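Local coordinates for protein restriction endonuclease S subunits (Thermoanaerobacter tengcongensis, PDB 3OKG) that is probably the DNA-binding specificity subunit of a type I restriction-modification system, pairing with M polypeptides to form the methyltransferase, at residues A[137-142]-A[403-408]; A[90-95]-A[119-124]; A[51-56]-A[113-118]. All coordinates share one frame; numbering follows the deposited sequence.

Contact 1: A[137-142]-A[403-408]; sequences CRSDFI and ILDKAF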
loop_
_atom_site.group_PDB
_atom_site.type_symbol
_atom_site.label_atom_id
_atom_site.label_comp_id
_atom_site.label_asym_id
_atom_site.label_seq_id
_atom_site.Cartn_x
_atom_site.Cartn_y
_atom_site.Cartn_z
ATOM N N CYS A 137 -7.114 11.850 21.662
ATOM C CA CYS A 137 -7.997 10.694 21.609
ATOM C C CYS A 137 -7.749 9.756 20.444
ATOM O O CYS A 137 -8.155 8.595 20.486
ATOM C CB CYS A 137 -9.463 11.128 21.622
ATOM S SG CYS A 137 -9.909 11.734 23.248
ATOM N N ARG A 138 -7.106 10.246 19.388
ATOM C CA ARG A 138 -6.746 9.352 18.287
ATOM C C ARG A 138 -5.503 8.505 18.554
ATOM O O ARG A 138 -5.159 7.629 17.742
ATOM C CB ARG A 138 -6.566 10.167 16.999
ATOM C CG ARG A 138 -7.919 10.646 16.510
ATOM C CD ARG A 138 -7.903 11.156 15.121
ATOM N NE ARG A 138 -7.290 10.251 14.161
ATOM C CZ ARG A 138 -7.923 9.337 13.439
ATOM N NH1 ARG A 138 -9.223 9.142 13.572
ATOM N NH2 ARG A 138 -7.231 8.616 12.575
ATOM N N SER A 139 -4.827 8.765 19.659
ATOM C CA SER A 139 -3.596 8.024 19.917
ATOM C C SER A 139 -3.876 6.607 20.405
ATOM O O SER A 139 -4.827 6.380 21.159
ATOM C CB SER A 139 -2.719 8.708 20.959
ATOM O OG SER A 139 -1.665 7.818 21.311
ATOM N N ASP A 140 -3.024 5.670 20.002
ATOM C CA ASP A 140 -3.004 4.314 20.594
ATOM C C ASP A 140 -2.846 4.370 22.132
ATOM O O ASP A 140 -3.300 3.475 22.834
ATOM C CB ASP A 140 -1.835 3.490 20.027
ATOM C CG ASP A 140 -2.021 3.096 18.571
ATOM O OD1 ASP A 140 -3.109 3.323 17.984
ATOM O OD2 ASP A 140 -1.052 2.545 17.994
ATOM N N PHE A 141 -2.216 5.415 22.645
ATOM C CA PHE A 141 -2.037 5.540 24.098
ATOM C C PHE A 141 -3.389 5.465 24.823
ATOM O O PHE A 141 -3.477 4.960 25.960
ATOM C CB PHE A 141 -1.312 6.846 24.459
ATOM C CG PHE A 141 -1.042 6.985 25.924
ATOM C CD1 PHE A 141 -0.025 6.250 26.525
ATOM C CD2 PHE A 141 -1.816 7.822 26.713
ATOM C CE1 PHE A 141 0.226 6.369 27.890
ATOM C CE2 PHE A 141 -1.569 7.938 28.071
ATOM C CZ PHE A 141 -0.552 7.204 28.657
ATOM N N ILE A 142 -4.439 5.976 24.173
ATOM C CA ILE A 142 -5.799 5.942 24.737
ATOM C C ILE A 142 -6.477 4.598 24.534
ATOM O O ILE A 142 -6.968 3.997 25.488
ATOM C CB ILE A 142 -6.697 7.050 24.125
ATOM C CG1 ILE A 142 -6.210 8.433 24.553
ATOM C CG2 ILE A 142 -8.174 6.837 24.500
ATOM C CD1 ILE A 142 -5.877 8.589 26.019
ATOM N N ILE A 403 3.670 10.400 14.732
ATOM C CA ILE A 403 3.611 11.844 15.058
ATOM C C ILE A 403 3.027 12.119 16.460
ATOM O O ILE A 403 3.573 12.907 17.247
ATOM C CB ILE A 403 2.812 12.611 13.962
ATOM C CG1 ILE A 403 3.568 12.548 12.621
ATOM C CG2 ILE A 403 2.585 14.057 14.365
ATOM C CD1 ILE A 403 2.722 12.968 11.414
ATOM N N LEU A 404 1.926 11.452 16.781
ATOM C CA LEU A 404 1.271 11.677 18.061
ATOM C C LEU A 404 2.196 11.268 19.209
ATOM O O LEU A 404 2.218 11.916 20.261
ATOM C CB LEU A 404 -0.042 10.904 18.139
ATOM C CG LEU A 404 -1.097 11.338 17.093
ATOM C CD1 LEU A 404 -2.380 10.515 17.354
ATOM C CD2 LEU A 404 -1.388 12.856 17.218
ATOM N N ASP A 405 2.956 10.199 19.013
ATOM C CA ASP A 405 3.864 9.740 20.072
ATOM C C ASP A 405 4.882 10.818 20.415
ATOM O O ASP A 405 5.162 11.087 21.593
ATOM C CB ASP A 405 4.586 8.450 19.662
ATOM C CG ASP A 405 3.688 7.234 19.759
ATOM O OD1 ASP A 405 2.628 7.321 20.425
ATOM O OD2 ASP A 405 4.030 6.195 19.166
ATOM N N LYS A 406 5.422 11.449 19.388
ATOM C CA LYS A 406 6.319 12.596 19.606
ATOM C C LYS A 406 5.597 13.778 20.275
ATOM O O LYS A 406 6.116 14.406 21.200
ATOM C CB LYS A 406 6.890 13.084 18.275
ATOM C CG LYS A 406 7.692 12.065 17.501
ATOM C CD LYS A 406 8.257 12.722 16.242
ATOM C CE LYS A 406 8.706 11.703 15.191
ATOM N NZ LYS A 406 9.724 12.321 14.312
ATOM N N ALA A 407 4.395 14.078 19.792
ATOM C CA ALA A 407 3.633 15.209 20.303
ATOM C C ALA A 407 3.390 15.063 21.798
ATOM O O ALA A 407 3.565 16.012 22.554
ATOM C CB ALA A 407 2.299 15.334 19.566
ATOM N N PHE A 408 2.997 13.869 22.239
ATOM C CA PHE A 408 2.480 13.764 23.592
ATOM C C PHE A 408 3.548 13.416 24.617
ATOM O O PHE A 408 3.247 13.213 25.783
ATOM C CB PHE A 408 1.268 12.832 23.636
ATOM C CG PHE A 408 0.157 13.296 22.728
ATOM C CD1 PHE A 408 -0.257 14.619 22.764
ATOM C CD2 PHE A 408 -0.459 12.423 21.837
ATOM C CE1 PHE A 408 -1.280 15.072 21.944
ATOM C CE2 PHE A 408 -1.477 12.862 21.003
ATOM C CZ PHE A 408 -1.889 14.188 21.046
HETATM O O HOH W 1 0.784 9.094 21.707
#
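The ring of Phe408 meets Ser139 obliquely, its CE2 standing 4.3 Å from Ser139 CB. One face of this ring carries the methyl of Ala407, set toward the rim, and a bridging water lies in plane at the edge; Phe132 adds a second ring with its plane at about 90°. The motif here is a serine N-cap docked on the end of another helix. Ser139 precedes the helix that starts at Asp140, and its OG accepts from Phe141 N at 2.8 Å with an angle of 158° at the hydrogen. Placing OG trans to the backbone nitrogen (chi1 170°) directs it to that amide. The helix being met is 392-407, most of which falls in a predicted coiled coil. From it Leu404 reaches across with one methyl: CD1 lies 3.8 Å from Ser139 CA and 4.2 Å from Arg138 CB, so the leucine rests mainly on backbone. The interface is small, 158 Å² in all, but several polar anchors come from helix 392-407: Gln401 binds Ser139 OG and Asp140 N, while Glu400 and Arg398 form salt bridges to Arg138 and Asp140. Lys100 also holds Asp140, and Gln401 NE2 holds Asp405 OD1 within its own helix. The C-terminal end of the chain is thereby fastened to the N-terminal specificity domain, consistent with the circular organisation described for type I S subunits. Between the segments the polar link is indirect: the water sits 2.8 Å from Ser139 OG and donates to Asp405 OD1 at 2.9 Å.

Contact 2: A[90-95]-A[119-124]; sequences VIFATT and CVIRAN. With SO4 (sulfate ion), chain H.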
loop_
_atom_site.group_PDB
_atom_site.type_symbol
_atom_site.label_atom_id
_atom_site.label_comp_id
_atom_site.label_asym_id
_atom_site.label_seq_id
_atom_site.Cartn_x
_atom_site.Cartn_y
_atom_site.Cartn_z
ATOM N N VAL A 90 -15.417 16.140 20.787
ATOM C CA VAL A 90 -14.799 14.994 20.159
ATOM C C VAL A 90 -15.754 13.835 20.326
ATOM O O VAL A 90 -16.249 13.596 21.430
ATOM C CB VAL A 90 -13.432 14.686 20.820
ATOM C CG1 VAL A 90 -12.855 13.356 20.285
ATOM C CG2 VAL A 90 -12.456 15.855 20.569
ATOM N N ILE A 91 -16.024 13.095 19.252
ATOM C CA ILE A 91 -16.833 11.891 19.402
ATOM C C ILE A 91 -15.947 10.683 19.165
ATOM O O ILE A 91 -15.179 10.638 18.226
ATOM C CB ILE A 91 -18.055 11.890 18.454
ATOM C CG1 ILE A 91 -17.599 12.178 17.019
ATOM C CG2 ILE A 91 -18.996 13.023 18.847
ATOM C CD1 ILE A 91 -18.740 12.006 15.964
ATOM N N PHE A 92 -16.078 9.691 20.031
ATOM C CA PHE A 92 -15.126 8.584 20.096
ATOM C C PHE A 92 -15.939 7.279 20.142
ATOM O O PHE A 92 -16.653 7.039 21.113
ATOM C CB PHE A 92 -14.338 8.745 21.411
ATOM C CG PHE A 92 -13.330 7.655 21.656
ATOM C CD1 PHE A 92 -11.984 7.875 21.416
ATOM C CD2 PHE A 92 -13.738 6.413 22.156
ATOM C CE1 PHE A 92 -11.054 6.880 21.653
ATOM C CE2 PHE A 92 -12.814 5.417 22.394
ATOM C CZ PHE A 92 -11.469 5.646 22.140
ATOM N N ALA A 93 -15.904 6.485 19.081
ATOM C CA ALA A 93 -16.755 5.287 19.044
ATOM C C ALA A 93 -16.295 4.316 20.123
ATOM O O ALA A 93 -15.097 4.063 20.249
ATOM C CB ALA A 93 -16.690 4.625 17.682
ATOM N N THR A 94 -17.236 3.788 20.911
ATOM C CA THR A 94 -16.875 2.826 21.946
ATOM C C THR A 94 -16.825 1.392 21.404
ATOM O O THR A 94 -16.214 0.543 22.009
ATOM C CB THR A 94 -17.774 2.923 23.174
ATOM O OG1 THR A 94 -19.159 2.842 22.780
ATOM C CG2 THR A 94 -17.517 4.248 23.878
ATOM N N THR A 95 -17.452 1.153 20.259
ATOM C CA THR A 95 -17.317 -0.122 19.545
ATOM C C THR A 95 -16.029 -0.133 18.708
ATOM O O THR A 95 -15.684 0.879 18.094
ATOM C CB THR A 95 -18.516 -0.322 18.616
ATOM O OG1 THR A 95 -19.682 -0.568 19.412
ATOM C CG2 THR A 95 -18.291 -1.504 17.673
ATOM N N CYS A 119 -18.860 7.968 22.572
ATOM C CA CYS A 119 -18.625 8.738 23.782
ATOM C C CYS A 119 -18.405 10.207 23.395
ATOM O O CYS A 119 -17.551 10.503 22.550
ATOM C CB CYS A 119 -17.372 8.201 24.490
ATOM S SG CYS A 119 -16.892 9.168 25.920
ATOM N N VAL A 120 -19.139 11.123 24.023
ATOM C CA VAL A 120 -19.051 12.554 23.642
ATOM C C VAL A 120 -18.125 13.274 24.630
ATOM O O VAL A 120 -18.391 13.320 25.810
ATOM C CB VAL A 120 -20.445 13.249 23.574
ATOM C CG1 VAL A 120 -20.279 14.726 23.215
ATOM C CG2 VAL A 120 -21.342 12.597 22.481
ATOM N N ILE A 121 -17.017 13.786 24.119
ATOM C CA ILE A 121 -15.952 14.345 24.922
ATOM C C ILE A 121 -15.928 15.847 24.660
ATOM O O ILE A 121 -15.408 16.291 23.632
ATOM C CB ILE A 121 -14.603 13.697 24.485
ATOM C CG1 ILE A 121 -14.564 12.220 24.922
ATOM C CG2 ILE A 121 -13.418 14.491 25.003
ATOM C CD1 ILE A 121 -13.594 11.349 24.052
ATOM N N ARG A 122 -16.503 16.608 25.595
ATOM C CA ARG A 122 -16.691 18.046 25.472
ATOM C C ARG A 122 -15.697 18.797 26.327
ATOM O O ARG A 122 -15.783 18.749 27.562
ATOM C CB ARG A 122 -18.121 18.407 25.900
ATOM C CG ARG A 122 -18.481 19.902 25.754
ATOM C CD ARG A 122 -20.007 20.092 25.777
ATOM N NE ARG A 122 -20.620 19.310 24.693
ATOM C CZ ARG A 122 -21.895 18.935 24.663
ATOM N NH1 ARG A 122 -22.722 19.289 25.649
ATOM N NH2 ARG A 122 -22.344 18.213 23.646
ATOM N N ALA A 123 -14.753 19.493 25.686
ATOM C CA ALA A 123 -13.643 20.079 26.428
ATOM C C ALA A 123 -14.132 21.137 27.375
ATOM O O ALA A 123 -14.919 21.995 26.986
ATOM C CB ALA A 123 -12.628 20.706 25.481
ATOM N N ASN A 124 -13.658 21.087 28.608
ATOM C CA ASN A 124 -13.784 22.225 29.506
ATOM C C ASN A 124 -12.659 23.170 29.103
ATOM O O ASN A 124 -11.481 22.900 29.367
ATOM C CB ASN A 124 -13.620 21.791 30.968
ATOM C CG ASN A 124 -13.729 22.969 31.948
ATOM O OD1 ASN A 124 -13.633 24.120 31.548
ATOM N ND2 ASN A 124 -13.916 22.659 33.234
HETATM S S SO4 H . -26.143 20.873 26.005
HETATM O O1 SO4 H . -27.274 21.557 26.631
HETATM O O2 SO4 H . -25.254 21.872 25.416
HETATM O O3 SO4 H . -25.418 20.099 27.020
HETATM O O4 SO4 H . -26.624 19.974 24.953
#
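Val90 pairs with Ile121, and Phe92 with Cys119, through two rings of backbone hydrogen bonds. In the first, Val90 N donates to Ile121 O over 2.8 Å and is almost perfectly straight, 177° at the hydrogen; Ile121 N returns the bond to Val90 O. In the second, Cys119 N reaches Phe92 O at 2.8 Å, whereas Phe92 N to Cys119 O is more bent, 143°. Ile91 and Val120 between them form a non-hydrogen-bonded pair, but Ile91 CA still makes a C-H...O contact to Cys119 O at 3.5 Å. The strand directions differ by 154°, which confirms an antiparallel and somewhat twisted pair.

Apolar contacts divide between the two sheet faces. On the face of Val90, Phe92, Cys119 and Ile121, the isoleucine does most of the reaching: CG1 lies trans to the carbonyl carbon, and CD1 extends to Phe92 CB at 3.8 Å. Helix 130-137 covers this side through Phe134 and Leu133. On the reverse face, Ile91 CG2 and Val120 CG2 touch loosely at 4.3 Å. Beyond the strand end, Thr94 CG2 packs at 4.0 Å on Cys119 CB.

Ionic contacts lie at the far end. Arg122 NH2 forms a salt bridge with Asp89, and NH1 makes a weak, edge-on bond of 3.1 Å to sulfate O3, probably a crystallisation solute. Strand 90-93 lies between 102-104 and 118-121, the order of a three-stranded antiparallel sheet in the N-terminal DNA specificity domain.

Contact 3: A[51-56]-A[113-118]; sequences FVYVDI and ICSTGF. With SO4 (sulfate ion), chain D.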
loop_
_atom_site.group_PDB
_atom_site.type_symbol
_atom_site.label_atom_id
_atom_site.label_comp_id
_atom_site.label_asym_id
_atom_site.label_seq_id
_atom_site.Cartn_x
_atom_site.Cartn_y
_atom_site.Cartn_z
ATOM N N PHE A 51 -33.056 16.853 11.496
ATOM C CA PHE A 51 -31.808 17.016 12.241
ATOM C C PHE A 51 -30.704 16.311 11.462
ATOM O O PHE A 51 -30.982 15.473 10.598
ATOM C CB PHE A 51 -31.930 16.414 13.649
ATOM C CG PHE A 51 -32.020 14.930 13.653
ATOM C CD1 PHE A 51 -30.921 14.151 14.007
ATOM C CD2 PHE A 51 -33.196 14.295 13.289
ATOM C CE1 PHE A 51 -30.994 12.772 13.999
ATOM C CE2 PHE A 51 -33.281 12.910 13.276
ATOM C CZ PHE A 51 -32.185 12.138 13.632
ATOM N N VAL A 52 -29.451 16.648 11.747
ATOM C CA VAL A 52 -28.351 15.966 11.078
ATOM C C VAL A 52 -27.806 14.885 11.999
ATOM O O VAL A 52 -27.559 15.155 13.185
ATOM C CB VAL A 52 -27.232 16.946 10.697
ATOM C CG1 VAL A 52 -26.112 16.181 10.012
ATOM C CG2 VAL A 52 -27.768 18.037 9.762
ATOM N N TYR A 53 -27.651 13.662 11.481
ATOM C CA TYR A 53 -27.255 12.521 12.302
ATOM C C TYR A 53 -25.851 12.067 11.943
ATOM O O TYR A 53 -25.554 11.833 10.770
ATOM C CB TYR A 53 -28.208 11.356 12.068
ATOM C CG TYR A 53 -27.960 10.160 12.932
ATOM C CD1 TYR A 53 -27.639 10.307 14.277
ATOM C CD2 TYR A 53 -28.079 8.886 12.420
ATOM C CE1 TYR A 53 -27.400 9.202 15.073
ATOM C CE2 TYR A 53 -27.867 7.771 13.218
ATOM C CZ TYR A 53 -27.536 7.948 14.546
ATOM O OH TYR A 53 -27.330 6.845 15.336
ATOM N N VAL A 54 -24.998 11.955 12.956
ATOM C CA VAL A 54 -23.657 11.398 12.793
ATOM C C VAL A 54 -23.587 9.966 13.374
ATOM O O VAL A 54 -23.626 9.777 14.580
ATOM C CB VAL A 54 -22.601 12.286 13.497
ATOM C CG1 VAL A 54 -21.208 11.780 13.167
ATOM C CG2 VAL A 54 -22.757 13.776 13.076
ATOM N N ASP A 55 -23.504 8.960 12.511
ATOM C CA ASP A 55 -23.270 7.605 12.974
ATOM C C ASP A 55 -21.850 7.238 12.620
ATOM O O ASP A 55 -21.101 8.067 12.110
ATOM C CB ASP A 55 -24.266 6.608 12.368
ATOM C CG ASP A 55 -24.218 6.565 10.853
ATOM O OD1 ASP A 55 -23.422 7.298 10.225
ATOM O OD2 ASP A 55 -25.007 5.791 10.287
ATOM N N ILE A 56 -21.478 5.995 12.907
ATOM C CA ILE A 56 -20.125 5.517 12.650
ATOM C C ILE A 56 -19.772 5.627 11.172
ATOM O O ILE A 56 -18.671 6.049 10.818
ATOM C CB ILE A 56 -19.948 4.055 13.102
ATOM C CG1 ILE A 56 -20.154 3.937 14.614
ATOM C CG2 ILE A 56 -18.573 3.538 12.705
ATOM C CD1 ILE A 56 -19.329 4.913 15.422
ATOM N N ILE A 113 -27.029 15.667 16.182
ATOM C CA ILE A 113 -27.169 14.423 16.938
ATOM C C ILE A 113 -26.140 13.378 16.483
ATOM O O ILE A 113 -25.911 13.208 15.285
ATOM C CB ILE A 113 -28.579 13.823 16.738
ATOM C CG1 ILE A 113 -29.652 14.811 17.223
ATOM C CG2 ILE A 113 -28.719 12.476 17.431
ATOM C CD1 ILE A 113 -29.618 15.075 18.720
ATOM N N CYS A 114 -25.530 12.675 17.437
ATOM C CA CYS A 114 -24.739 11.508 17.094
ATOM C C CYS A 114 -25.242 10.269 17.812
ATOM O O CYS A 114 -26.020 10.350 18.774
ATOM C CB CYS A 114 -23.242 11.707 17.388
ATOM S SG CYS A 114 -22.809 11.633 19.186
ATOM N N SER A 115 -24.787 9.132 17.319
ATOM C CA SER A 115 -25.168 7.820 17.831
ATOM C C SER A 115 -24.782 7.698 19.305
ATOM O O SER A 115 -23.760 8.238 19.731
ATOM C CB SER A 115 -24.449 6.722 17.035
ATOM O OG SER A 115 -24.695 5.431 17.579
ATOM N N THR A 116 -25.605 6.996 20.081
ATOM C CA THR A 116 -25.225 6.637 21.458
ATOM C C THR A 116 -23.973 5.753 21.468
ATOM O O THR A 116 -23.366 5.531 22.516
ATOM C CB THR A 116 -26.354 5.851 22.150
ATOM O OG1 THR A 116 -26.757 4.786 21.283
ATOM C CG2 THR A 116 -27.542 6.764 22.449
ATOM N N GLY A 117 -23.622 5.209 20.309
ATOM C CA GLY A 117 -22.383 4.455 20.176
ATOM C C GLY A 117 -21.104 5.285 20.286
ATOM O O GLY A 117 -20.000 4.721 20.316
ATOM N N PHE A 118 -21.234 6.616 20.316
ATOM C CA PHE A 118 -20.078 7.485 20.574
ATOM C C PHE A 118 -20.047 7.984 21.988
ATOM O O PHE A 118 -21.055 8.456 22.534
ATOM C CB PHE A 118 -20.093 8.748 19.697
ATOM C CG PHE A 118 -19.921 8.497 18.217
ATOM C CD1 PHE A 118 -18.656 8.267 17.680
ATOM C CD2 PHE A 118 -21.010 8.573 17.349
ATOM C CE1 PHE A 118 -18.472 8.060 16.298
ATOM C CE2 PHE A 118 -20.839 8.383 15.955
ATOM C CZ PHE A 118 -19.566 8.134 15.425
HETATM S S SO4 D . -23.776 3.328 14.802
HETATM O O1 SO4 D . -24.832 3.427 15.795
HETATM O O2 SO4 D . -22.999 4.571 14.820
HETATM O O3 SO4 D . -22.866 2.243 15.157
HETATM O O4 SO4 D . -24.349 3.117 13.488
#
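Packing is dense where Phe51 and Tyr53 meet Ile113. Ile113 lies across Phe51 at about a right angle, its CG1 3.5 Å from ring atom CD1; chi1 of 69° places the phenyl ring between its own N and carbonyl carbon, which swings it over the neighbouring strand. On the same sheet face Tyr53 runs alongside the backbone of 113-115, CE1 reaching within 3.4 Å of Ser115 N and its phenolic oxygen ending near the serine's CB. Val54 and Cys114 pair on the other face, CB to CB 4.0 Å, and Ile91 packs against both. Farther on, the packing is again tight: Phe118 turns its edge to Val54 O and Asp55 O, while Ile56 CD1 sits over one ring face, 3.2 Å from Phe118 CZ.

Three backbone hydrogen bonds hold the strands in parallel register. Ile113 N donates to Val52 O, Val54 N to Ile113 O at 2.8 Å in the carbonyl plane, and Ser115 N to Val54 O. Val54 thus uses its N and O for the residues on either side of its partner Cys114, which is the parallel pattern, and the axes differ by only 28°.

The looser side is that of Asp55, which is partly exposed and turns from the partner segment, its OD1 hydrogen-bonded to Ser57 OG. Here a sulfate, probably from the crystallisation liquor, bridges the segments: Ile56 donates to O2 through its backbone N at 2.8 Å and Ser115 OG to O1 at 2.7 Å, with Arg80 supplying a further bond. Ser115 OG also accepts from Gly117 N at 2.9 Å, fixing an ST turn inside a type I turn that runs to Phe118. Strands 50-54 and 113-115 are the central, parallel pair of a four-stranded mixed sheet in the N-terminal DNA specificity domain.

Overall arrangement
From the N terminus, segment 51-56 comes first, followed by 90-95; then 113-118 returns to the former and 119-124, directly after it, to the latter. Contacts 3 and 2 therefore cross, and the chain passes from the mixed sheet straight into the antiparallel one. Their centres lie 11 Å apart; the turn after 113-115 is tied to the end of 90-95 by Thr94 N and Gly117 O (3.0 Å, a probable hydrogen bond), and the sheets pack through Val120 and Cys114. Contact 1 opens after both and closes a far longer loop, through the second specificity domain, back to the first. It touches contact 2, with Cys137 packing on Phe92 and Ile121, but stays about 10 Å from contact 3 at the nearest atoms.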